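Local coordinates for endoribonuclease L-PSP/chorismate mutase-like domain-containing protein (Agrobacterium tumefaciens, PDB 3D01), which is of unknown function but belongs to the YjgF-like (endoribonuclease L-PSP/chorismate mutase-like) family and forms a three-chain assembly, at residues G49-E54 with S154-A159. Sequence-based numbering, arbitrary orientation.
Sequences GQLPME and SVEIDA
Gln50 and Ile157 form an antiparallel, hydrogen-bonded pair where strand 44-54 meets strand 155-163 in the central sheet of this YjgF-like subunit. Gln50 N gives a nearly straight bond (167°) to Ile157 O at 2.9 Å, from above the carbonyl plane; Ile157 N returns one to Gln50 O at 3.0 Å, in that carbonyl's plane. Gln50 O also receives a CA-H...O contact from Glu156 CA at 3.2 Å. Both paired side chains face the helices: branched, apolar Ile157 packs on Ile84 and Ile122, while Gln50 reaches helix 70-91. On the other face, Glu156 has CG anti to its backbone N (chi1 176°), and its extended chain lays OE2 against side-chain-less Gly49, 3.6 Å from Gly49 CA. Leu51 CD2 rests on the aliphatic part of Glu156, 3.7 Å from Glu156 CG. The ladder between these strands ends before Pro52, which has no N-H to offer and is the central residue of an inverse gamma turn; Pro52 CD lies 3.2 Å from Val155 O, which is buried without a hydrogen-bond partner. Asp158 OD2 forms a salt bridge with Lys104 of the second subunit, so this strand pair joins a helix-covered core to a subunit interface that includes an ionic link.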
ATOM      1  N   GLY I  49       8.060   1.693   5.756  1.00 17.18           N
ATOM      2  CA  GLY I  49       7.424   1.192   6.954  1.00 16.44           C
ATOM      3  C   GLY I  49       8.304   1.337   8.172  1.00 16.76           C
ATOM      4  O   GLY I  49       9.454   0.904   8.168  1.00 18.35           O
ATOM      5  N   GLN I  50       7.746   1.958   9.200  1.00 17.82           N
ATOM      6  CA  GLN I  50       8.448   2.239  10.435  1.00 17.14           C
ATOM      7  C   GLN I  50       7.888   1.310  11.482  1.00 17.69           C
ATOM      8  O   GLN I  50       6.664   1.047  11.514  1.00 17.64           O
ATOM      9  CB  GLN I  50       8.233   3.698  10.861  1.00 17.78           C
ATOM     10  CG  GLN I  50       8.738   4.751   9.861  1.00 17.93           C
ATOM     11  CD  GLN I  50      10.185   4.567   9.491  1.00 20.12           C
ATOM     12  OE1 GLN I  50      10.519   4.414   8.309  1.00 23.28           O
ATOM     13  NE2 GLN I  50      11.066   4.626  10.490  1.00 18.02           N
ATOM     14  N   LEU I  51       8.779   0.900  12.372  1.00 18.46           N
ATOM     15  CA  LEU I  51       8.513  -0.030  13.449  1.00 18.35           C
ATOM     16  C   LEU I  51       8.482   0.767  14.744  1.00 18.47           C
ATOM     17  O   LEU I  51       8.855   1.950  14.742  1.00 18.60           O
ATOM     18  CB  LEU I  51       9.618  -1.091  13.474  1.00 18.63           C
ATOM     19  CG  LEU I  51       9.878  -1.812  12.146  1.00 18.10           C
ATOM     20  CD1 LEU I  51      11.040  -2.846  12.286  1.00 21.64           C
ATOM     21  CD2 LEU I  51       8.594  -2.497  11.642  1.00 20.26           C
ATOM     22  N   PRO I  52       8.012   0.159  15.842  1.00 19.13           N
ATOM     23  CA  PRO I  52       7.876   0.923  17.094  1.00 19.90           C
ATOM     24  C   PRO I  52       9.195   1.067  17.858  1.00 20.16           C
ATOM     25  O   PRO I  52       9.350   0.489  18.930  1.00 20.00           O
ATOM     26  CB  PRO I  52       6.810   0.141  17.894  1.00 20.11           C
ATOM     27  CG  PRO I  52       6.795  -1.215  17.287  1.00 20.38           C
ATOM     28  CD  PRO I  52       7.423  -1.189  15.925  1.00 18.54           C
HETATM   29  N   MSE I  53      10.119   1.833  17.265  1.00 21.29           N
HETATM   30  CA  MSE I  53      11.481   2.016  17.777  1.00 23.40           C
HETATM   31  C   MSE I  53      11.507   3.093  18.844  1.00 24.07           C
HETATM   32  O   MSE I  53      11.028   4.207  18.623  1.00 24.05           O
HETATM   33  CB  MSE I  53      12.417   2.498  16.660  1.00 25.07           C
HETATM   34  CG  MSE I  53      12.466   1.668  15.428  1.00 29.73           C
HETATM   35 SE   MSE I  53      12.994  -0.124  15.941  1.00 46.93          SE
HETATM   36  CE  MSE I  53      14.716   0.334  16.739  1.00 35.45           C
ATOM     37  N   GLU I  54      12.098   2.760  19.986  1.00 24.78           N
ATOM     38  CA  GLU I  54      12.285   3.685  21.089  1.00 26.65           C
ATOM     39  C   GLU I  54      13.663   3.333  21.663  1.00 26.33           C
ATOM     40  O   GLU I  54      13.915   2.173  21.971  1.00 25.71           O
ATOM     41  CB  GLU I  54      11.189   3.499  22.148  1.00 26.34           C
ATOM     42  CG  GLU I  54      11.104   4.668  23.130  1.00 28.07           C
ATOM     43  CD  GLU I  54       9.897   4.622  24.060  1.00 30.78           C
ATOM     44  OE1 GLU I  54       9.489   3.515  24.492  1.00 37.90           O
ATOM     45  OE2 GLU I  54       9.375   5.713  24.404  1.00 39.93           O
ATOM     46  N   SER I 154       4.939  -5.388  16.740  1.00 13.80           N
ATOM     47  CA  SER I 154       3.488  -5.519  16.825  1.00 14.24           C
ATOM     48  C   SER I 154       2.777  -4.703  15.745  1.00 14.11           C
ATOM     49  O   SER I 154       1.674  -5.055  15.340  1.00 13.82           O
ATOM     50  CB  SER I 154       2.965  -5.150  18.221  1.00 14.62           C
ATOM     51  OG  SER I 154       3.483  -6.031  19.208  1.00 14.99           O
ATOM     52  N   VAL I 155       3.412  -3.601  15.311  1.00 14.34           N
ATOM     53  CA  VAL I 155       2.830  -2.691  14.338  1.00 14.46           C
ATOM     54  C   VAL I 155       3.958  -2.148  13.437  1.00 15.08           C
ATOM     55  O   VAL I 155       5.105  -1.958  13.892  1.00 15.56           O
ATOM     56  CB  VAL I 155       2.103  -1.468  15.022  1.00 14.36           C
ATOM     57  CG1 VAL I 155       1.430  -0.544  13.941  1.00 12.77           C
ATOM     58  CG2 VAL I 155       1.155  -1.927  16.147  1.00 14.37           C
ATOM     59  N   GLU I 156       3.617  -1.931  12.181  1.00 15.39           N
ATOM     60  CA  GLU I 156       4.460  -1.241  11.221  1.00 15.06           C
ATOM     61  C   GLU I 156       3.555  -0.301  10.400  1.00 15.65           C
ATOM     62  O   GLU I 156       2.414  -0.649  10.020  1.00 15.34           O
ATOM     63  CB  GLU I 156       5.139  -2.234  10.286  1.00 15.43           C
ATOM     64  CG  GLU I 156       5.968  -1.622   9.191  1.00 16.19           C
ATOM     65  CD  GLU I 156       6.458  -2.676   8.153  1.00 16.93           C
ATOM     66  OE1 GLU I 156       6.553  -3.870   8.490  1.00 19.17           O
ATOM     67  OE2 GLU I 156       6.735  -2.309   6.986  1.00 22.32           O
ATOM     68  N   ILE I 157       4.066   0.881  10.116  1.00 15.12           N
ATOM     69  CA  ILE I 157       3.229   1.916   9.495  1.00 15.30           C
ATOM     70  C   ILE I 157       4.086   2.677   8.505  1.00 15.77           C
ATOM     71  O   ILE I 157       5.162   3.158   8.864  1.00 16.91           O
ATOM     72  CB  ILE I 157       2.623   2.942  10.518  1.00 15.40           C
ATOM     73  CG1 ILE I 157       1.861   2.282  11.689  1.00 13.59           C
ATOM     74  CG2 ILE I 157       1.673   3.938   9.789  1.00 15.73           C
ATOM     75  CD1 ILE I 157       1.126   3.297  12.620  1.00 16.33           C
ATOM     76  N   ASP I 158       3.612   2.751   7.259  1.00 15.62           N
ATOM     77  CA  ASP I 158       4.251   3.568   6.240  1.00 16.50           C
ATOM     78  C   ASP I 158       3.362   4.787   5.945  1.00 16.46           C
ATOM     79  O   ASP I 158       2.242   4.913   6.488  1.00 16.08           O
ATOM     80  CB  ASP I 158       4.644   2.750   4.998  1.00 17.01           C
ATOM     81  CG  ASP I 158       3.480   2.346   4.119  1.00 18.69           C
ATOM     82  OD1 ASP I 158       2.374   2.952   4.155  1.00 21.75           O
ATOM     83  OD2 ASP I 158       3.702   1.381   3.359  1.00 22.91           O
ATOM     84  N   ALA I 159       3.881   5.703   5.130  1.00 16.70           N
ATOM     85  CA  ALA I 159       3.172   6.957   4.906  1.00 16.78           C
ATOM     86  C   ALA I 159       3.517   7.578   3.560  1.00 16.96           C
ATOM     87  O   ALA I 159       4.592   7.369   3.023  1.00 15.75           O
ATOM     88  CB  ALA I 159       3.490   7.953   6.014  1.00 17.34           C
TER